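Local coordinates for thermophilic dibenzothiophene desulfurization enzyme C (PDB 5XDC), which probably catalyses the FMNH2- and oxygen-dependent oxidation of dibenzothiophene to its 5-oxide and 5,5-dioxide, as a tetrameric flavin monooxygenase, at residues A44-I49 and G88-Y93; L18-E23 and S52-L57; T72-I77 and F255-L260. One frame throughout, in Å; residues are numbered along the deposited sequence.

How the contacts relate
Contacts 1 and 3 are buried, whereas contact 2 is only partly so and lies farther from the chain's centre. Contacts 1 and 2 stay within the N-terminal domain: contact 1 uses helix 43-52, and contact 2 the end of that helix and the loop that follows it. Contact 3 joins helix 70-83 of that domain to helix 247-276 of the C-terminal domain. Phe91 of contact 1 packs on Leu54 of contact 2, and Leu258 of contact 3 packs against the backbone of Gly88 and His89. Chemistry follows place: contact 1 pairs an arginine end and a ring edge with aliphatic groups, contact 2 is aliphatic beside a helix-ending turn, and contact 3 adds a tyrosine-histidine stack.

Contact 1 of 3, residues A44-I49 and G88-Y93; sequences AERDAI and GHLFGY
Two helices of the N-terminal helical domain of the acyl-CoA dehydrogenase fold meet here: Arg46 and Ile49 of helix 43-52 face Leu90 and Phe91 of helix 85-104. No hydrogen bond crosses between them. Arg46 reaches over with its end, its chain bent by the turn about CG-CD (chi3 59°), and crosses Leu90 at about a right angle. Its NH1 lies 3.7 Å from Leu90 CD2 and 3.8 Å from Leu90 CD1, both methyls sitting at the edge of the guanidinium near its plane. Arg46 has further partners outside the two segments: a cation-pi contact with Phe123, and a salt bridge from NE to Asp164, which is likely to balance the charge of this buried side chain and restrict its rotation. One turn further on, Ile49 places CG2 3.9 Å from Phe91 CD1 and 4.2 Å from Phe91 CE1, so that the methyl meets the edge of the ring. Phe91 carries CG opposite its backbone N (chi1 -177°), which turns its CD1 edge to Ile49 while the ring packs on Ala76, Ile77 and Ile80 of helix 70-83. The same turns of helix 85-104 bear His89, which touches the bound indole, and Tyr93, an FMN-binding residue. Around this core, Ile49 packs on Phe28 of helix 16-38, and Phe123 and Asp164 come from just ahead of strands 124-127 and 167-174.

Contact 2 of 3, residues L18-E23 and S52-L57; sequences LDVATE and SGLLTL
A small aliphatic contact, partly buried and away from the flavin and indole sites, joins Val20 and Ala21 of helix 16-38 to Ser52 and Leu54, where helix 43-52 gives way to a loop. Val20 supplies CG1, which stands opposite its backbone N (chi1 172°) and rests 3.7 Å from Ser52 CB and 3.9 Å from Leu54 CD1. Val20 and Leu54 lie alongside, pointing in opposite senses, and Leu54 CD1 also reaches Ala21, 3.8 Å from Ala21 CB. The turn presenting these groups is an ST turn: Ser52 OG accepts from Leu54 N at 3.1 Å along a nearly straight N-H line (170°), and also bonds to Ile49 O one turn back. Between Ser52 and Leu54, Gly53 takes a positive phi (83°), where a side chain would collide with the preceding carbonyl. An alanine in place of Leu54 is likely to open a gap beside Val20 CG1 and Ala21 CB, leaving this part of helix 16-38 less firmly seated on the turn. Beyond the turn, Thr56 OG1 bonds to Gly53 O at 2.7 Å, in the carbonyl plane. On helix 16-38, Ala21 also packs against Ala76 of helix 70-83.

Contact 3 of 3, residues T72-I77 and F255-L260; sequences TVYEAI and FTHLYL
Tyr74 of helix 70-83 and His257 of helix 247-276 make the tight part of this buried crossing, in which the axes of the two short segments approach to 8.9 Å and cross at -38°. Their rings form an offset stack, centroids 4.7 Å apart and planes inclined by 24°. The overlap is shifted toward the root of the tyrosine: Tyr74 CB sits over the middle of the imidazole face, 3.6 Å from its centroid, in a CH-pi contact, while Tyr74 CD1 approaches His257 ND1 to 3.5 Å. His257 carries CG opposite its own carbonyl carbon (chi1 -77°), which lays the imidazole against Tyr74. Beside the stack, Ile77 CG2 meets Leu258 CD2 at 3.7 Å, but only comes within 4.3 Å of His257 CB. The loose side belongs to Glu75, whose CB points away from helix 247-276 and whose exposed side chain makes no contact with that segment. Deeper in, Leu258 touches His89, a residue of the indole pocket. Polar ends find their mates on helix 247-276: Tyr74 OH bonds to Ile250 O, and His257 ND1 to Leu253 O. Stacking and apolar contact thus join the two segments directly, while the tyrosine hydroxyl adds a bond to an earlier turn of the facing helix, and the Leu253 carbonyl is likely to hold the imidazole's rotation and favour a proton on ND1.

Contact 1 of 3, residues A44-I49 and G88-Y93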
loop_
_atom_site.group_PDB
_atom_site.type_symbol
_atom_site.label_atom_id
_atom_site.label_comp_id
_atom_site.label_asym_id
_atom_site.label_seq_id
_atom_site.Cartn_x
_atom_site.Cartn_y
_atom_site.Cartn_z
ATOM N N ALA B 44 1.323 -39.102 -13.589
ATOM C CA ALA B 44 0.669 -39.891 -12.548
ATOM C C ALA B 44 -0.476 -39.117 -11.920
ATOM O O ALA B 44 -1.557 -39.669 -11.672
ATOM C CB ALA B 44 1.673 -40.293 -11.475
ATOM N N GLU B 45 -0.253 -37.829 -11.670
ATOM C CA GLU B 45 -1.255 -37.004 -11.019
ATOM C C GLU B 45 -2.413 -36.709 -11.964
ATOM O O GLU B 45 -3.574 -36.679 -11.540
ATOM C CB GLU B 45 -0.595 -35.714 -10.521
ATOM C CG GLU B 45 0.353 -35.913 -9.348
ATOM C CD GLU B 45 1.663 -36.594 -9.719
ATOM O OE1 GLU B 45 2.142 -36.418 -10.867
ATOM O OE2 GLU B 45 2.222 -37.298 -8.840
ATOM N N ARG B 46 -2.115 -36.487 -13.246
ATOM C CA ARG B 46 -3.174 -36.344 -14.234
ATOM C C ARG B 46 -4.030 -37.609 -14.289
ATOM O O ARG B 46 -5.256 -37.530 -14.389
ATOM C CB ARG B 46 -2.577 -36.016 -15.606
ATOM C CG ARG B 46 -1.964 -34.603 -15.697
ATOM C CD ARG B 46 -1.246 -34.390 -17.015
ATOM N NE ARG B 46 -2.148 -34.579 -18.148
ATOM C CZ ARG B 46 -2.936 -33.632 -18.659
ATOM N NH1 ARG B 46 -2.917 -32.399 -18.159
ATOM N NH2 ARG B 46 -3.747 -33.903 -19.665
ATOM N N ASP B 47 -3.405 -38.784 -14.188
ATOM C CA ASP B 47 -4.187 -40.022 -14.197
ATOM C C ASP B 47 -5.013 -40.172 -12.919
ATOM O O ASP B 47 -6.138 -40.683 -12.958
ATOM C CB ASP B 47 -3.272 -41.234 -14.393
ATOM C CG ASP B 47 -2.753 -41.368 -15.825
ATOM O OD1 ASP B 47 -3.286 -40.710 -16.744
ATOM O OD2 ASP B 47 -1.803 -42.166 -16.038
ATOM N N ALA B 48 -4.493 -39.727 -11.774
ATOM C CA ALA B 48 -5.311 -39.727 -10.565
ATOM C C ALA B 48 -6.545 -38.850 -10.741
ATOM O O ALA B 48 -7.637 -39.199 -10.279
ATOM C CB ALA B 48 -4.493 -39.263 -9.362
ATOM N N ILE B 49 -6.395 -37.700 -11.400
ATOM C CA ILE B 49 -7.554 -36.861 -11.678
ATOM C C ILE B 49 -8.518 -37.587 -12.612
ATOM O O ILE B 49 -9.745 -37.517 -12.445
ATOM C CB ILE B 49 -7.098 -35.500 -12.248
ATOM C CG1 ILE B 49 -6.365 -34.715 -11.156
ATOM C CG2 ILE B 49 -8.289 -34.723 -12.797
ATOM C CD1 ILE B 49 -5.736 -33.421 -11.650
ATOM N N GLY B 88 -3.727 -27.536 -10.232
ATOM C CA GLY B 88 -4.912 -26.690 -10.227
ATOM C C GLY B 88 -5.134 -25.992 -11.558
ATOM O O GLY B 88 -6.257 -25.931 -12.066
ATOM N N HIS B 89 -4.060 -25.452 -12.140
ATOM C CA HIS B 89 -4.121 -24.827 -13.456
ATOM C C HIS B 89 -4.580 -25.824 -14.521
ATOM O O HIS B 89 -5.482 -25.531 -15.311
ATOM C CB HIS B 89 -2.736 -24.248 -13.754
ATOM C CG HIS B 89 -2.508 -23.833 -15.167
ATOM N ND1 HIS B 89 -2.009 -22.590 -15.484
ATOM C CD2 HIS B 89 -2.592 -24.512 -16.334
ATOM C CE1 HIS B 89 -1.851 -22.501 -16.792
ATOM N NE2 HIS B 89 -2.209 -23.651 -17.332
ATOM N N LEU B 90 -3.980 -27.012 -14.549
ATOM C CA LEU B 90 -4.359 -27.992 -15.565
ATOM C C LEU B 90 -5.827 -28.362 -15.424
ATOM O O LEU B 90 -6.572 -28.398 -16.409
ATOM C CB LEU B 90 -3.480 -29.239 -15.455
ATOM C CG LEU B 90 -2.017 -29.102 -15.867
ATOM C CD1 LEU B 90 -1.236 -30.319 -15.437
ATOM C CD2 LEU B 90 -1.930 -28.871 -17.368
ATOM N N PHE B 91 -6.242 -28.635 -14.195
ATOM C CA PHE B 91 -7.628 -28.968 -13.886
ATOM C C PHE B 91 -8.562 -27.813 -14.257
ATOM O O PHE B 91 -9.555 -28.000 -14.972
ATOM C CB PHE B 91 -7.679 -29.331 -12.401
ATOM C CG PHE B 91 -9.023 -29.785 -11.892
ATOM C CD1 PHE B 91 -9.489 -31.062 -12.155
ATOM C CD2 PHE B 91 -9.775 -28.953 -11.083
ATOM C CE1 PHE B 91 -10.704 -31.484 -11.663
ATOM C CE2 PHE B 91 -11.007 -29.374 -10.580
ATOM C CZ PHE B 91 -11.454 -30.650 -10.859
ATOM N N GLY B 92 -8.219 -26.588 -13.847
ATOM C CA GLY B 92 -9.050 -25.439 -14.193
ATOM C C GLY B 92 -9.160 -25.208 -15.693
ATOM O O GLY B 92 -10.249 -24.939 -16.215
ATOM N N TYR B 93 -8.029 -25.300 -16.414
ATOM C CA TYR B 93 -8.040 -25.061 -17.850
ATOM C C TYR B 93 -8.867 -26.108 -18.577
ATOM O O TYR B 93 -9.473 -25.811 -19.609
ATOM C CB TYR B 93 -6.623 -25.075 -18.407
ATOM C CG TYR B 93 -5.957 -23.739 -18.497
ATOM C CD1 TYR B 93 -5.402 -23.139 -17.371
ATOM C CD2 TYR B 93 -5.842 -23.091 -19.711
ATOM C CE1 TYR B 93 -4.764 -21.911 -17.450
ATOM C CE2 TYR B 93 -5.196 -21.852 -19.809
ATOM C CZ TYR B 93 -4.660 -21.266 -18.670
ATOM O OH TYR B 93 -4.013 -20.037 -18.726
#

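Contact 2 of 3, residues L18-E23 and S52-L57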
loop_
_atom_site.group_PDB
_atom_site.type_symbol
_atom_site.label_atom_id
_atom_site.label_comp_id
_atom_site.label_asym_id
_atom_site.label_seq_id
_atom_site.Cartn_x
_atom_site.Cartn_y
_atom_site.Cartn_z
ATOM N N LEU B 18 -16.377 -32.374 -3.670
ATOM C CA LEU B 18 -15.378 -31.573 -2.973
ATOM C C LEU B 18 -14.510 -32.427 -2.059
ATOM O O LEU B 18 -13.318 -32.151 -1.916
ATOM C CB LEU B 18 -16.063 -30.455 -2.186
ATOM C CG LEU B 18 -16.834 -29.451 -3.049
ATOM C CD1 LEU B 18 -17.536 -28.442 -2.159
ATOM C CD2 LEU B 18 -15.910 -28.739 -4.043
ATOM N N ASP B 19 -15.073 -33.472 -1.444
ATOM C CA ASP B 19 -14.244 -34.406 -0.687
ATOM C C ASP B 19 -13.214 -35.090 -1.583
ATOM O O ASP B 19 -12.063 -35.280 -1.186
ATOM C CB ASP B 19 -15.116 -35.463 -0.012
ATOM C CG ASP B 19 -16.007 -34.888 1.075
ATOM O OD1 ASP B 19 -15.782 -33.735 1.489
ATOM O OD2 ASP B 19 -16.922 -35.610 1.528
ATOM N N VAL B 20 -13.624 -35.497 -2.784
ATOM C CA VAL B 20 -12.688 -36.140 -3.702
ATOM C C VAL B 20 -11.562 -35.186 -4.059
ATOM O O VAL B 20 -10.391 -35.570 -4.076
ATOM C CB VAL B 20 -13.428 -36.633 -4.955
ATOM C CG1 VAL B 20 -12.442 -37.124 -6.024
ATOM C CG2 VAL B 20 -14.387 -37.760 -4.565
ATOM N N ALA B 21 -11.897 -33.928 -4.342
ATOM C CA ALA B 21 -10.866 -32.945 -4.673
ATOM C C ALA B 21 -9.930 -32.710 -3.493
ATOM O O ALA B 21 -8.706 -32.597 -3.665
ATOM C CB ALA B 21 -11.518 -31.634 -5.118
ATOM N N THR B 22 -10.488 -32.639 -2.282
ATOM C CA THR B 22 -9.672 -32.450 -1.089
ATOM C C THR B 22 -8.687 -33.595 -0.916
ATOM O O THR B 22 -7.512 -33.371 -0.592
ATOM C CB THR B 22 -10.574 -32.308 0.142
ATOM O OG1 THR B 22 -11.291 -31.074 0.066
ATOM C CG2 THR B 22 -9.769 -32.316 1.436
ATOM N N GLU B 23 -9.145 -34.833 -1.127
ATOM C CA GLU B 23 -8.248 -35.977 -1.006
ATOM C C GLU B 23 -7.184 -35.954 -2.093
ATOM O O GLU B 23 -6.012 -36.235 -1.822
ATOM C CB GLU B 23 -9.041 -37.285 -1.055
ATOM C CG GLU B 23 -8.180 -38.533 -0.870
ATOM C CD GLU B 23 -7.267 -38.458 0.342
ATOM O OE1 GLU B 23 -6.026 -38.520 0.169
ATOM O OE2 GLU B 23 -7.790 -38.328 1.466
ATOM N N SER B 52 -10.605 -40.060 -10.740
ATOM C CA SER B 52 -11.472 -39.462 -9.731
ATOM C C SER B 52 -12.868 -39.174 -10.255
ATOM O O SER B 52 -13.801 -39.035 -9.453
ATOM C CB SER B 52 -10.847 -38.164 -9.229
ATOM O OG SER B 52 -11.087 -37.124 -10.156
ATOM N N GLY B 53 -13.036 -39.069 -11.576
ATOM C CA GLY B 53 -14.296 -38.665 -12.161
ATOM C C GLY B 53 -14.537 -37.167 -12.229
ATOM O O GLY B 53 -15.442 -36.736 -12.949
ATOM N N LEU B 54 -13.728 -36.343 -11.554
ATOM C CA LEU B 54 -14.035 -34.920 -11.478
ATOM C C LEU B 54 -13.921 -34.195 -12.821
ATOM O O LEU B 54 -14.523 -33.128 -12.981
ATOM C CB LEU B 54 -13.138 -34.238 -10.440
ATOM C CG LEU B 54 -13.296 -34.714 -8.994
ATOM C CD1 LEU B 54 -12.416 -33.862 -8.079
ATOM C CD2 LEU B 54 -14.746 -34.682 -8.536
ATOM N N LEU B 55 -13.200 -34.738 -13.806
ATOM C CA LEU B 55 -13.173 -34.081 -15.111
ATOM C C LEU B 55 -14.562 -34.027 -15.738
ATOM O O LEU B 55 -14.798 -33.212 -16.636
ATOM C CB LEU B 55 -12.192 -34.781 -16.057
ATOM C CG LEU B 55 -10.719 -34.795 -15.623
ATOM C CD1 LEU B 55 -9.864 -35.801 -16.413
ATOM C CD2 LEU B 55 -10.094 -33.401 -15.738
ATOM N N THR B 56 -15.492 -34.868 -15.272
ATOM C CA THR B 56 -16.852 -34.896 -15.787
ATOM C C THR B 56 -17.815 -34.063 -14.942
ATOM O O THR B 56 -19.030 -34.214 -15.082
ATOM C CB THR B 56 -17.364 -36.341 -15.872
ATOM O OG1 THR B 56 -17.639 -36.841 -14.563
ATOM C CG2 THR B 56 -16.342 -37.259 -16.534
ATOM N N LEU B 57 -17.298 -33.173 -14.080
ATOM C CA LEU B 57 -18.152 -32.433 -13.147
ATOM C C LEU B 57 -19.324 -31.748 -13.833
ATOM O O LEU B 57 -20.433 -31.721 -13.286
ATOM C CB LEU B 57 -17.328 -31.392 -12.371
ATOM C CG LEU B 57 -16.701 -31.911 -11.074
ATOM C CD1 LEU B 57 -15.596 -30.981 -10.562
ATOM C CD2 LEU B 57 -17.780 -32.067 -9.994
#

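Contact 3 of 3, residues T72-I77 and F255-L260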
loop_
_atom_site.group_PDB
_atom_site.type_symbol
_atom_site.label_atom_id
_atom_site.label_comp_id
_atom_site.label_asym_id
_atom_site.label_seq_id
_atom_site.Cartn_x
_atom_site.Cartn_y
_atom_site.Cartn_z
ATOM N N THR B 72 -19.219 -25.662 -7.467
ATOM C CA THR B 72 -18.438 -26.827 -7.072
ATOM C C THR B 72 -17.116 -26.900 -7.832
ATOM O O THR B 72 -16.066 -27.194 -7.245
ATOM C CB THR B 72 -19.263 -28.095 -7.306
ATOM O OG1 THR B 72 -20.426 -28.034 -6.467
ATOM C CG2 THR B 72 -18.469 -29.333 -6.969
ATOM N N VAL B 73 -17.161 -26.690 -9.146
ATOM C CA VAL B 73 -15.947 -26.692 -9.959
ATOM C C VAL B 73 -14.948 -25.668 -9.426
ATOM O O VAL B 73 -13.772 -25.978 -9.211
ATOM C CB VAL B 73 -16.296 -26.411 -11.430
ATOM C CG1 VAL B 73 -15.030 -26.235 -12.256
ATOM C CG2 VAL B 73 -17.168 -27.538 -12.009
ATOM N N TYR B 74 -15.401 -24.435 -9.226
ATOM C CA TYR B 74 -14.499 -23.382 -8.766
ATOM C C TYR B 74 -13.882 -23.723 -7.412
ATOM O O TYR B 74 -12.685 -23.492 -7.189
ATOM C CB TYR B 74 -15.245 -22.048 -8.713
ATOM C CG TYR B 74 -15.502 -21.410 -10.059
ATOM C CD1 TYR B 74 -14.443 -21.063 -10.900
ATOM C CD2 TYR B 74 -16.796 -21.131 -10.495
ATOM C CE1 TYR B 74 -14.664 -20.470 -12.135
ATOM C CE2 TYR B 74 -17.030 -20.519 -11.712
ATOM C CZ TYR B 74 -15.962 -20.190 -12.535
ATOM O OH TYR B 74 -16.192 -19.598 -13.745
ATOM N N GLU B 75 -14.684 -24.250 -6.476
ATOM C CA GLU B 75 -14.144 -24.607 -5.168
ATOM C C GLU B 75 -13.103 -25.710 -5.299
ATOM O O GLU B 75 -12.061 -25.683 -4.625
ATOM C CB GLU B 75 -15.286 -25.018 -4.232
ATOM C CG GLU B 75 -14.823 -25.348 -2.822
ATOM C CD GLU B 75 -15.963 -25.465 -1.804
ATOM O OE1 GLU B 75 -15.670 -25.841 -0.651
ATOM O OE2 GLU B 75 -17.139 -25.187 -2.144
ATOM N N ALA B 76 -13.361 -26.686 -6.179
ATOM C CA ALA B 76 -12.414 -27.774 -6.393
ATOM C C ALA B 76 -11.123 -27.258 -7.020
ATOM O O ALA B 76 -10.031 -27.714 -6.666
ATOM C CB ALA B 76 -13.035 -28.858 -7.277
ATOM N N ILE B 77 -11.233 -26.318 -7.961
ATOM C CA ILE B 77 -10.043 -25.716 -8.570
ATOM C C ILE B 77 -9.182 -25.062 -7.499
ATOM O O ILE B 77 -7.960 -25.256 -7.451
ATOM C CB ILE B 77 -10.451 -24.695 -9.649
ATOM C CG1 ILE B 77 -11.046 -25.391 -10.881
ATOM C CG2 ILE B 77 -9.255 -23.845 -10.080
ATOM C CD1 ILE B 77 -11.785 -24.474 -11.819
ATOM N N PHE B 255 -9.146 -18.444 -13.347
ATOM C CA PHE B 255 -7.855 -17.895 -12.947
ATOM C C PHE B 255 -7.932 -17.307 -11.544
ATOM O O PHE B 255 -7.019 -17.489 -10.723
ATOM C CB PHE B 255 -7.408 -16.823 -13.938
ATOM C CG PHE B 255 -7.256 -17.304 -15.370
ATOM C CD1 PHE B 255 -7.082 -18.639 -15.655
ATOM C CD2 PHE B 255 -7.259 -16.388 -16.420
ATOM C CE1 PHE B 255 -6.924 -19.073 -16.973
ATOM C CE2 PHE B 255 -7.105 -16.813 -17.737
ATOM C CZ PHE B 255 -6.937 -18.162 -18.008
ATOM N N THR B 256 -9.017 -16.583 -11.259
ATOM C CA THR B 256 -9.208 -15.984 -9.942
ATOM C C THR B 256 -9.113 -17.031 -8.843
ATOM O O THR B 256 -8.477 -16.810 -7.808
ATOM C CB THR B 256 -10.564 -15.279 -9.892
ATOM O OG1 THR B 256 -10.602 -14.234 -10.859
ATOM C CG2 THR B 256 -10.823 -14.662 -8.523
ATOM N N HIS B 257 -9.735 -18.192 -9.053
ATOM C CA HIS B 257 -9.683 -19.250 -8.057
ATOM C C HIS B 257 -8.313 -19.930 -7.976
ATOM O O HIS B 257 -7.957 -20.459 -6.916
ATOM C CB HIS B 257 -10.795 -20.249 -8.356
ATOM C CG HIS B 257 -12.143 -19.764 -7.921
ATOM N ND1 HIS B 257 -12.910 -18.907 -8.680
ATOM C CD2 HIS B 257 -12.832 -19.963 -6.770
ATOM C CE1 HIS B 257 -14.023 -18.618 -8.025
ATOM N NE2 HIS B 257 -13.999 -19.243 -6.864
ATOM N N LEU B 258 -7.526 -19.933 -9.057
ATOM C CA LEU B 258 -6.132 -20.345 -8.931
ATOM C C LEU B 258 -5.403 -19.439 -7.956
ATOM O O LEU B 258 -4.673 -19.913 -7.076
ATOM C CB LEU B 258 -5.429 -20.301 -10.291
ATOM C CG LEU B 258 -5.933 -21.245 -11.386
ATOM C CD1 LEU B 258 -5.104 -21.059 -12.632
ATOM C CD2 LEU B 258 -5.881 -22.696 -10.902
ATOM N N TYR B 259 -5.623 -18.127 -8.082
ATOM C CA TYR B 259 -4.914 -17.164 -7.241
ATOM C C TYR B 259 -5.384 -17.251 -5.797
ATOM O O TYR B 259 -4.561 -17.219 -4.872
ATOM C CB TYR B 259 -5.077 -15.747 -7.796
ATOM C CG TYR B 259 -4.736 -15.629 -9.266
ATOM C CD1 TYR B 259 -3.870 -16.521 -9.889
ATOM C CD2 TYR B 259 -5.291 -14.631 -10.026
ATOM C CE1 TYR B 259 -3.605 -16.426 -11.232
ATOM C CE2 TYR B 259 -5.027 -14.531 -11.376
ATOM C CZ TYR B 259 -4.194 -15.445 -11.975
ATOM O OH TYR B 259 -3.955 -15.323 -13.320
ATOM N N LEU B 260 -6.693 -17.391 -5.573
ATOM C CA LEU B 260 -7.177 -17.575 -4.202
ATOM C C LEU B 260 -6.676 -18.885 -3.604
ATOM O O LEU B 260 -6.349 -18.950 -2.416
ATOM C CB LEU B 260 -8.702 -17.528 -4.173
ATOM C CG LEU B 260 -9.315 -16.204 -4.610
ATOM C CD1 LEU B 260 -10.835 -16.348 -4.702
ATOM C CD2 LEU B 260 -8.963 -15.099 -3.627
#